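Local coordinates for Bd3460 (Bdellovibrio bacteriovorus, PDB 5CEC), which binds the endopeptidase Bd3459 as an ankyrin-repeat immunity protein, probably shielding the predator from its own enzyme during prey invasion, at residues N47-N52 with K80-K85; N88-N93 with A118-D123; L156-N161 with K186-K191. One frame throughout, in Å; residues are numbered along the deposited sequence.

Contact 1: residues N47-N52 with K80-K85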
loop_
_atom_site.group_PDB
_atom_site.type_symbol
_atom_site.label_atom_id
_atom_site.label_comp_id
_atom_site.label_asym_id
_atom_site.label_seq_id
_atom_site.Cartn_x
_atom_site.Cartn_y
_atom_site.Cartn_z
ATOM N N ASN B 47 1.989 -13.260 21.653
ATOM C CA ASN B 47 1.226 -13.329 22.907
ATOM C C ASN B 47 0.105 -14.353 22.930
ATOM O O ASN B 47 -0.359 -14.686 23.991
ATOM C CB ASN B 47 0.673 -11.951 23.295
ATOM C CG ASN B 47 1.765 -10.989 23.758
ATOM O OD1 ASN B 47 2.914 -11.385 23.996
ATOM N ND2 ASN B 47 1.409 -9.714 23.888
ATOM N N LEU B 48 -0.329 -14.856 21.782
ATOM C CA LEU B 48 -1.363 -15.912 21.721
ATOM C C LEU B 48 -0.793 -17.309 21.460
ATOM O O LEU B 48 -1.314 -18.305 21.974
ATOM C CB LEU B 48 -2.400 -15.569 20.634
ATOM C CG LEU B 48 -3.366 -14.425 20.982
ATOM C CD1 LEU B 48 -4.119 -13.923 19.755
ATOM C CD2 LEU B 48 -4.337 -14.871 22.064
ATOM N N VAL B 49 0.268 -17.383 20.660
ATOM C CA VAL B 49 0.798 -18.669 20.216
ATOM C C VAL B 49 1.637 -19.325 21.309
ATOM O O VAL B 49 1.485 -20.528 21.547
ATOM C CB VAL B 49 1.594 -18.526 18.908
ATOM C CG1 VAL B 49 2.307 -19.822 18.546
ATOM C CG2 VAL B 49 0.653 -18.112 17.784
ATOM N N GLN B 50 2.485 -18.544 21.983
ATOM C CA GLN B 50 3.397 -19.087 23.009
ATOM C C GLN B 50 2.623 -19.529 24.251
ATOM O O GLN B 50 3.037 -20.459 24.944
ATOM C CB GLN B 50 4.474 -18.059 23.365
ATOM C CG GLN B 50 5.324 -17.582 22.184
ATOM C CD GLN B 50 6.415 -18.560 21.781
ATOM O OE1 GLN B 50 6.368 -19.751 22.107
ATOM N NE2 GLN B 50 7.416 -18.050 21.067
ATOM N N LYS B 51 1.490 -18.873 24.521
ATOM C CA LYS B 51 0.495 -19.368 25.490
ATOM C C LYS B 51 -0.029 -20.780 25.110
ATOM O O LYS B 51 -0.521 -21.501 25.983
ATOM C CB LYS B 51 -0.648 -18.344 25.638
ATOM C CG LYS B 51 -1.801 -18.699 26.579
ATOM C CD LYS B 51 -1.730 -18.014 27.938
ATOM C CE LYS B 51 -3.015 -18.246 28.731
ATOM N NZ LYS B 51 -3.253 -19.684 29.055
ATOM N N ASN B 52 0.078 -21.163 23.829
ATOM C CA ASN B 52 -0.018 -22.572 23.335
ATOM C C ASN B 52 -1.263 -23.365 23.787
ATOM O O ASN B 52 -1.215 -24.580 24.019
ATOM C CB ASN B 52 1.300 -23.339 23.617
ATOM C CG ASN B 52 1.535 -24.518 22.682
ATOM O OD1 ASN B 52 0.748 -24.793 21.771
ATOM N ND2 ASN B 52 2.630 -25.233 22.917
ATOM N N LYS B 80 7.346 -16.281 9.254
ATOM C CA LYS B 80 8.568 -16.906 9.751
ATOM C C LYS B 80 8.371 -17.478 11.153
ATOM O O LYS B 80 8.849 -18.586 11.460
ATOM C CB LYS B 80 9.721 -15.900 9.750
ATOM C CG LYS B 80 10.274 -15.548 8.386
ATOM C CD LYS B 80 11.377 -14.494 8.502
ATOM C CE LYS B 80 12.166 -14.325 7.213
ATOM N NZ LYS B 80 13.373 -13.460 7.426
ATOM N N PHE B 81 7.673 -16.724 12.005
ATOM C CA PHE B 81 7.358 -17.181 13.352
ATOM C C PHE B 81 6.530 -18.473 13.335
ATOM O O PHE B 81 6.833 -19.454 14.032
ATOM C CB PHE B 81 6.638 -16.080 14.150
ATOM C CG PHE B 81 6.129 -16.538 15.489
ATOM C CD1 PHE B 81 7.020 -16.795 16.529
ATOM C CD2 PHE B 81 4.766 -16.763 15.707
ATOM C CE1 PHE B 81 6.560 -17.239 17.757
ATOM C CE2 PHE B 81 4.302 -17.215 16.946
ATOM C CZ PHE B 81 5.201 -17.446 17.971
ATOM N N LEU B 82 5.511 -18.513 12.495
ATOM C CA LEU B 82 4.688 -19.716 12.384
ATOM C C LEU B 82 5.441 -20.901 11.778
ATOM O O LEU B 82 5.265 -22.042 12.223
ATOM C CB LEU B 82 3.438 -19.435 11.571
ATOM C CG LEU B 82 2.467 -18.452 12.232
ATOM C CD1 LEU B 82 1.348 -18.042 11.280
ATOM C CD2 LEU B 82 1.889 -18.967 13.548
ATOM N N LEU B 83 6.314 -20.653 10.802
ATOM C CA LEU B 83 7.159 -21.725 10.265
ATOM C C LEU B 83 8.064 -22.321 11.353
ATOM O O LEU B 83 8.301 -23.542 11.373
ATOM C CB LEU B 83 8.016 -21.226 9.082
ATOM C CG LEU B 83 7.251 -20.816 7.835
ATOM C CD1 LEU B 83 8.180 -20.235 6.808
ATOM C CD2 LEU B 83 6.544 -21.992 7.246
ATOM N N SER B 84 8.526 -21.494 12.278
ATOM C CA SER B 84 9.358 -21.986 13.387
ATOM C C SER B 84 8.579 -22.897 14.338
ATOM O O SER B 84 9.185 -23.681 15.054
ATOM C CB SER B 84 9.988 -20.817 14.145
ATOM O OG SER B 84 9.110 -20.243 15.107
ATOM N N LYS B 85 7.246 -22.796 14.342
ATOM C CA LYS B 85 6.378 -23.704 15.094
ATOM C C LYS B 85 6.002 -24.961 14.305
ATOM O O LYS B 85 5.239 -25.789 14.800
ATOM C CB LYS B 85 5.108 -22.977 15.546
ATOM C CG LYS B 85 5.356 -21.727 16.393
ATOM C CD LYS B 85 6.047 -22.057 17.716
ATOM C CE LYS B 85 6.309 -20.822 18.568
ATOM N NZ LYS B 85 7.254 -21.111 19.684
#
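V49, in helix 42-49, meets the edge of the F81 ring from helix 76-84, and this apolar meeting is the centre of the contact. The two side chains come from opposite directions. CB of V49 lies in the plane of the ring, 3.6 Å from F81 CE2, and both methyls of the valine gather round the same corner. F81 reaches that far because its CG stands anti to the backbone N (chi1 173°), which sends the ring out across the groove between the helices. The flat, rigid phenyl suits the place, since the CA atoms of V49 and L82 are still 8.8 Å apart and a long group has to bridge the gap. L82 adds a looser touch, its CD2 4.5 Å from V49 CG2, while the aliphatic part of K85 passes V49 CG1. L33 and L56 also pack on V49, which is buried.

The polar part lies at the surface. Q50 bends at chi2 and sets its amide beside the phenyl edge, NE2 3.5 Å from F81 CE1 and near the ring plane, with the amide turned 66° from the ring. Q50 OE1 accepts a hydrogen bond of 2.9 Å from K85 NZ. The ammonium sits above the carbonyl plane, at a C=O...N angle of 103° and off the lone pairs, so the bond probably owes much to the ammonium charge. A flexible lysine and a neutral amide are well matched at such an exposed margin.

Side-by-side packing of helix 42-49 on helix 76-84, apolar within and polar at the surface, is the kind of contact by which ankyrin repeats stack into a solenoid.

Contact 2: residues N88-N93 with A118-D123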
loop_
_atom_site.group_PDB
_atom_site.type_symbol
_atom_site.label_atom_id
_atom_site.label_comp_id
_atom_site.label_asym_id
_atom_site.label_seq_id
_atom_site.Cartn_x
_atom_site.Cartn_y
_atom_site.Cartn_z
ATOM N N ASN B 88 1.561 -26.996 9.524
ATOM C CA ASN B 88 1.336 -27.690 8.260
ATOM C C ASN B 88 1.153 -26.676 7.134
ATOM O O ASN B 88 0.314 -25.770 7.215
ATOM C CB ASN B 88 0.132 -28.645 8.338
ATOM C CG ASN B 88 -0.033 -29.476 7.044
ATOM O OD1 ASN B 88 -0.477 -28.950 6.048
ATOM N ND2 ASN B 88 0.401 -30.753 7.041
ATOM N N LEU B 89 1.931 -26.832 6.063
ATOM C CA LEU B 89 1.918 -25.867 4.977
ATOM C C LEU B 89 0.832 -26.067 3.962
ATOM O O LEU B 89 0.568 -25.161 3.162
ATOM C CB LEU B 89 3.268 -25.838 4.258
ATOM C CG LEU B 89 4.545 -25.600 5.078
ATOM C CD1 LEU B 89 5.766 -25.497 4.194
ATOM C CD2 LEU B 89 4.405 -24.350 5.935
ATOM N N GLU B 90 0.185 -27.220 3.980
ATOM C CA GLU B 90 -0.648 -27.671 2.868
ATOM C C GLU B 90 -2.146 -27.712 3.133
ATOM O O GLU B 90 -2.936 -28.123 2.250
ATOM C CB GLU B 90 -0.148 -29.013 2.362
ATOM C CG GLU B 90 1.316 -29.034 1.983
ATOM C CD GLU B 90 1.755 -27.977 1.006
ATOM O OE1 GLU B 90 0.956 -27.498 0.178
ATOM O OE2 GLU B 90 2.945 -27.609 1.063
ATOM N N LEU B 91 -2.562 -27.226 4.298
ATOM C CA LEU B 91 -3.999 -27.084 4.538
ATOM C C LEU B 91 -4.576 -26.103 3.534
ATOM O O LEU B 91 -3.881 -25.225 3.017
ATOM C CB LEU B 91 -4.274 -26.673 5.973
ATOM C CG LEU B 91 -3.800 -27.688 7.026
ATOM C CD1 LEU B 91 -3.906 -27.108 8.411
ATOM C CD2 LEU B 91 -4.598 -28.971 6.913
ATOM N N LYS B 92 -5.858 -26.273 3.229
ATOM C CA LYS B 92 -6.552 -25.484 2.221
ATOM C C LYS B 92 -7.820 -24.879 2.774
ATOM O O LYS B 92 -8.535 -25.514 3.565
ATOM C CB LYS B 92 -6.900 -26.344 1.008
ATOM C CG LYS B 92 -5.673 -26.776 0.242
ATOM C CD LYS B 92 -6.003 -27.797 -0.787
ATOM C CE LYS B 92 -4.783 -28.241 -1.533
ATOM N NZ LYS B 92 -5.072 -29.550 -2.179
ATOM N N ASN B 93 -8.101 -23.646 2.369
ATOM C CA ASN B 93 -9.391 -23.028 2.731
ATOM C C ASN B 93 -10.513 -23.537 1.843
ATOM O O ASN B 93 -10.310 -24.400 1.002
ATOM C CB ASN B 93 -9.299 -21.509 2.701
ATOM C CG ASN B 93 -9.352 -20.951 1.294
ATOM O OD1 ASN B 93 -8.841 -21.568 0.371
ATOM N ND2 ASN B 93 -10.034 -19.821 1.102
ATOM N N ALA B 118 10.861 -22.967 2.442
ATOM C CA ALA B 118 10.440 -23.794 3.558
ATOM C C ALA B 118 9.774 -25.110 3.168
ATOM O O ALA B 118 9.361 -25.871 4.052
ATOM C CB ALA B 118 9.521 -23.012 4.482
ATOM N N GLY B 119 9.679 -25.375 1.866
ATOM C CA GLY B 119 9.204 -26.651 1.351
ATOM C C GLY B 119 7.739 -26.742 1.003
ATOM O O GLY B 119 7.222 -27.837 0.801
ATOM N N ALA B 120 7.088 -25.592 0.856
ATOM C CA ALA B 120 5.687 -25.606 0.459
ATOM C C ALA B 120 5.560 -26.169 -0.958
ATOM O O ALA B 120 6.374 -25.889 -1.844
ATOM C CB ALA B 120 5.107 -24.188 0.487
ATOM N N ASN B 121 4.509 -26.938 -1.183
ATOM C CA ASN B 121 4.227 -27.525 -2.487
ATOM C C ASN B 121 3.921 -26.412 -3.486
ATOM O O ASN B 121 3.036 -25.587 -3.248
ATOM C CB ASN B 121 3.002 -28.441 -2.325
ATOM C CG ASN B 121 2.595 -29.188 -3.557
ATOM O OD1 ASN B 121 3.359 -29.348 -4.492
ATOM N ND2 ASN B 121 1.371 -29.743 -3.517
ATOM N N VAL B 122 4.630 -26.437 -4.606
ATOM C CA VAL B 122 4.411 -25.471 -5.662
ATOM C C VAL B 122 3.453 -25.955 -6.740
ATOM O O VAL B 122 2.987 -25.135 -7.547
ATOM C CB VAL B 122 5.724 -24.968 -6.280
ATOM C CG1 VAL B 122 6.637 -24.363 -5.219
ATOM C CG2 VAL B 122 6.457 -26.087 -7.017
ATOM N N ASP B 123 3.169 -27.265 -6.783
ATOM C CA ASP B 123 2.238 -27.831 -7.763
ATOM C C ASP B 123 0.827 -27.770 -7.200
ATOM O O ASP B 123 0.211 -28.778 -6.853
ATOM C CB ASP B 123 2.630 -29.234 -8.147
ATOM C CG ASP B 123 1.786 -29.807 -9.271
ATOM O OD1 ASP B 123 0.941 -29.077 -9.862
ATOM O OD2 ASP B 123 1.950 -31.012 -9.556
HETATM O O HOH W 1 1.455 -25.056 -0.914
HETATM O O HOH W 2 -0.583 -29.093 -1.463
HETATM O O HOH W 3 4.934 -28.979 1.966
#
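E90 reaches across from the loop after helix 76-84 and lays its carboxylate against the backbone of 118-123, while L89 beside it fills the apolar side of the same junction. The glutamate chain folds at chi2 (-53°), which brings the acid group up to N121 instead of letting it run straight out. E90 OE2 takes the N121 N-H on its syn side, at 2.8 Å and with an almost linear N-H...O angle of 171°, the donor lying somewhat out of the carboxylate plane. The side chains of E90 and N121 cross at about a right angle, their flat groups turned 65° apart, and E90 OE1 comes to rest 3.4 Å from N121 CB.

Three waters complete the grip. One donates to both E90 OE1 and N121 O, another donates to E90 OE1 but accepts from N121 ND2, and the third donates to E90 OE2 and G119 O. With N121 N and three waters donating to it, the carboxylate is probably well stabilised as an anion.

L89 points its CD1 into the bend after helix 109-117, 3.6 Å from A118 O and 4.0 Å from A120 CB; small residues there let it come close. G119, with positive phi, closes the helix in a Schellman motif. Asx turns hold the loops: N88 OD1 accepts from E90 N at 2.8 Å, and N121 OD1 from D123 N.

In the first loop N93 ND2 also hydrogen-bonds S393 OG of the Bd3459 chain. The run G119-A120-N121-V122-D123 resembles the Gly-Ala-Asp-Val-Asn consensus of ankyrin repeats, here joining loops of the successive predicted repeats 62-94 and 95-127.

Contact 3: residues L156-N161 with K186-K191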
loop_
_atom_site.group_PDB
_atom_site.type_symbol
_atom_site.label_atom_id
_atom_site.label_comp_id
_atom_site.label_asym_id
_atom_site.label_seq_id
_atom_site.Cartn_x
_atom_site.Cartn_y
_atom_site.Cartn_z
ATOM N N LEU B 156 6.141 -27.731 -14.711
ATOM C CA LEU B 156 5.018 -26.815 -14.517
ATOM C C LEU B 156 4.907 -25.763 -15.605
ATOM O O LEU B 156 3.832 -25.193 -15.811
ATOM C CB LEU B 156 5.077 -26.179 -13.155
ATOM C CG LEU B 156 4.843 -27.126 -11.991
ATOM C CD1 LEU B 156 5.113 -26.437 -10.690
ATOM C CD2 LEU B 156 3.457 -27.696 -11.999
ATOM N N ILE B 157 5.985 -25.517 -16.335
ATOM C CA ILE B 157 5.938 -24.600 -17.470
ATOM C C ILE B 157 4.804 -24.901 -18.427
ATOM O O ILE B 157 4.187 -23.952 -18.962
ATOM C CB ILE B 157 7.320 -24.524 -18.171
ATOM C CG1 ILE B 157 7.344 -23.460 -19.265
ATOM C CG2 ILE B 157 7.735 -25.860 -18.768
ATOM C CD1 ILE B 157 7.107 -22.054 -18.794
ATOM N N ASN B 158 4.509 -26.181 -18.639
ATOM C CA ASN B 158 3.461 -26.590 -19.570
ATOM C C ASN B 158 2.258 -27.272 -18.934
ATOM O O ASN B 158 1.446 -27.861 -19.642
ATOM C CB ASN B 158 4.034 -27.455 -20.692
ATOM C CG ASN B 158 4.961 -26.675 -21.577
ATOM O OD1 ASN B 158 4.581 -25.622 -22.092
ATOM N ND2 ASN B 158 6.171 -27.173 -21.755
ATOM N N LYS B 159 2.096 -27.120 -17.626
ATOM C CA LYS B 159 0.926 -27.678 -16.959
ATOM C C LYS B 159 -0.271 -26.788 -17.208
ATOM O O LYS B 159 -0.274 -25.620 -16.845
ATOM C CB LYS B 159 1.152 -27.886 -15.459
ATOM C CG LYS B 159 -0.071 -28.469 -14.778
ATOM C CD LYS B 159 0.138 -28.874 -13.329
ATOM C CE LYS B 159 -1.163 -29.276 -12.660
ATOM N NZ LYS B 159 -0.953 -30.137 -11.471
ATOM N N ALA B 160 -1.300 -27.361 -17.801
ATOM C CA ALA B 160 -2.465 -26.575 -18.191
ATOM C C ALA B 160 -3.453 -26.473 -17.065
ATOM O O ALA B 160 -3.559 -27.355 -16.206
ATOM C CB ALA B 160 -3.133 -27.155 -19.427
ATOM N N ASN B 161 -4.203 -25.368 -17.103
ATOM C CA ASN B 161 -5.337 -25.144 -16.221
ATOM C C ASN B 161 -6.566 -25.897 -16.676
ATOM O O ASN B 161 -6.497 -26.706 -17.612
ATOM C CB ASN B 161 -5.592 -23.639 -16.014
ATOM C CG ASN B 161 -6.223 -22.943 -17.215
ATOM O OD1 ASN B 161 -6.628 -23.563 -18.202
ATOM N ND2 ASN B 161 -6.337 -21.632 -17.105
ATOM N N LYS B 186 12.110 -20.887 -20.514
ATOM C CA LYS B 186 11.836 -21.929 -19.523
ATOM C C LYS B 186 11.181 -23.163 -20.077
ATOM O O LYS B 186 10.813 -24.043 -19.305
ATOM C CB LYS B 186 10.967 -21.352 -18.395
ATOM C CG LYS B 186 11.622 -20.206 -17.645
ATOM C CD LYS B 186 13.019 -20.537 -17.146
ATOM C CE LYS B 186 13.597 -19.434 -16.290
ATOM N NZ LYS B 186 14.957 -19.787 -15.845
ATOM N N GLY B 187 11.047 -23.265 -21.389
ATOM C CA GLY B 187 10.560 -24.503 -21.992
ATOM C C GLY B 187 9.136 -24.529 -22.466
ATOM O O GLY B 187 8.630 -25.595 -22.802
ATOM N N ALA B 188 8.506 -23.366 -22.614
ATOM C CA ALA B 188 7.117 -23.367 -23.076
ATOM C C ALA B 188 6.963 -24.015 -24.442
ATOM O O ALA B 188 7.694 -23.728 -25.380
ATOM C CB ALA B 188 6.528 -21.956 -23.097
ATOM N N ASP B 189 5.948 -24.858 -24.533
ATOM C CA ASP B 189 5.545 -25.534 -25.775
ATOM C C ASP B 189 4.694 -24.522 -26.527
ATOM O O ASP B 189 3.819 -23.929 -25.925
ATOM C CB ASP B 189 4.771 -26.811 -25.406
ATOM C CG ASP B 189 4.374 -27.686 -26.610
ATOM O OD1 ASP B 189 4.290 -27.211 -27.770
ATOM O OD2 ASP B 189 4.091 -28.894 -26.353
ATOM N N LEU B 190 4.953 -24.337 -27.813
ATOM C CA LEU B 190 4.232 -23.364 -28.663
ATOM C C LEU B 190 2.985 -23.898 -29.342
ATOM O O LEU B 190 2.130 -23.107 -29.779
ATOM C CB LEU B 190 5.176 -22.864 -29.763
ATOM C CG LEU B 190 6.398 -22.129 -29.239
ATOM C CD1 LEU B 190 7.432 -21.918 -30.350
ATOM C CD2 LEU B 190 6.023 -20.800 -28.579
ATOM N N LYS B 191 2.841 -25.222 -29.404
ATOM C CA LYS B 191 1.792 -25.849 -30.224
ATOM C C LYS B 191 0.557 -26.288 -29.440
ATOM O O LYS B 191 -0.350 -26.888 -30.012
ATOM C CB LYS B 191 2.336 -27.059 -30.994
ATOM C CG LYS B 191 3.311 -26.648 -32.107
ATOM C CD LYS B 191 3.604 -27.774 -33.093
ATOM C CE LYS B 191 2.439 -28.133 -34.020
ATOM N NZ LYS B 191 2.224 -27.135 -35.104
HETATM O O HOH W 4 3.005 -23.529 -23.007
#
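N158 spans the gap to 186-191 with both ends of its amide. N158 OD1 accepts from D189 N at 2.9 Å with an N-H...O angle of 172°, and N158 ND2 donates to G187 O at 3.1 Å, the acceptor lying close to the amide plane. One flat group thus serves a backbone donor and a backbone acceptor two residues apart, which suits asparagine, and the pair of bonds fixes which way round the amide sits. A water donating to N158 OD1 and D189 O adds a third link.

Beside it, I157 has CG1 anti to the backbone N (chi1 -174°), which sets that atom 3.5 Å from both K186 O and A188 N. I157 CD1 touches K186 CB, and isoleucine suits the place because its branches can spread along the turn.

In the second shell, G187 takes positive phi as the C-prime residue of a Schellman motif, presenting its carbonyl to the amide. D189 OD1 accepts from K191 N, an Asx turn that steadies the chain beyond.

Farther out, L150, L183 and F135 touch I157, so it packs among helices 134-141, 143-152 and 177-185, while N158 is partly exposed.

Contact 1 joins helices 42-49 and 76-84 with the turns after them, whereas contacts 2 and 3 pair loops that follow helices. The middle of contact 1 is apolar and partly buried, with one side-chain-to-side-chain bond near the surface; the other two are surface contacts in which a polar side chain bonds to backbone groups. They differ in chemistry: a carboxylate with one direct bond and three waters in contact 2, an amide with two direct bonds and one water in contact 3. Contacts 1 and 2 touch through L83, packed on L89 and A118, and contacts 2 and 3 through the D123–K159 salt bridge, while contacts 1 and 3 lie about 39 Å apart between centres.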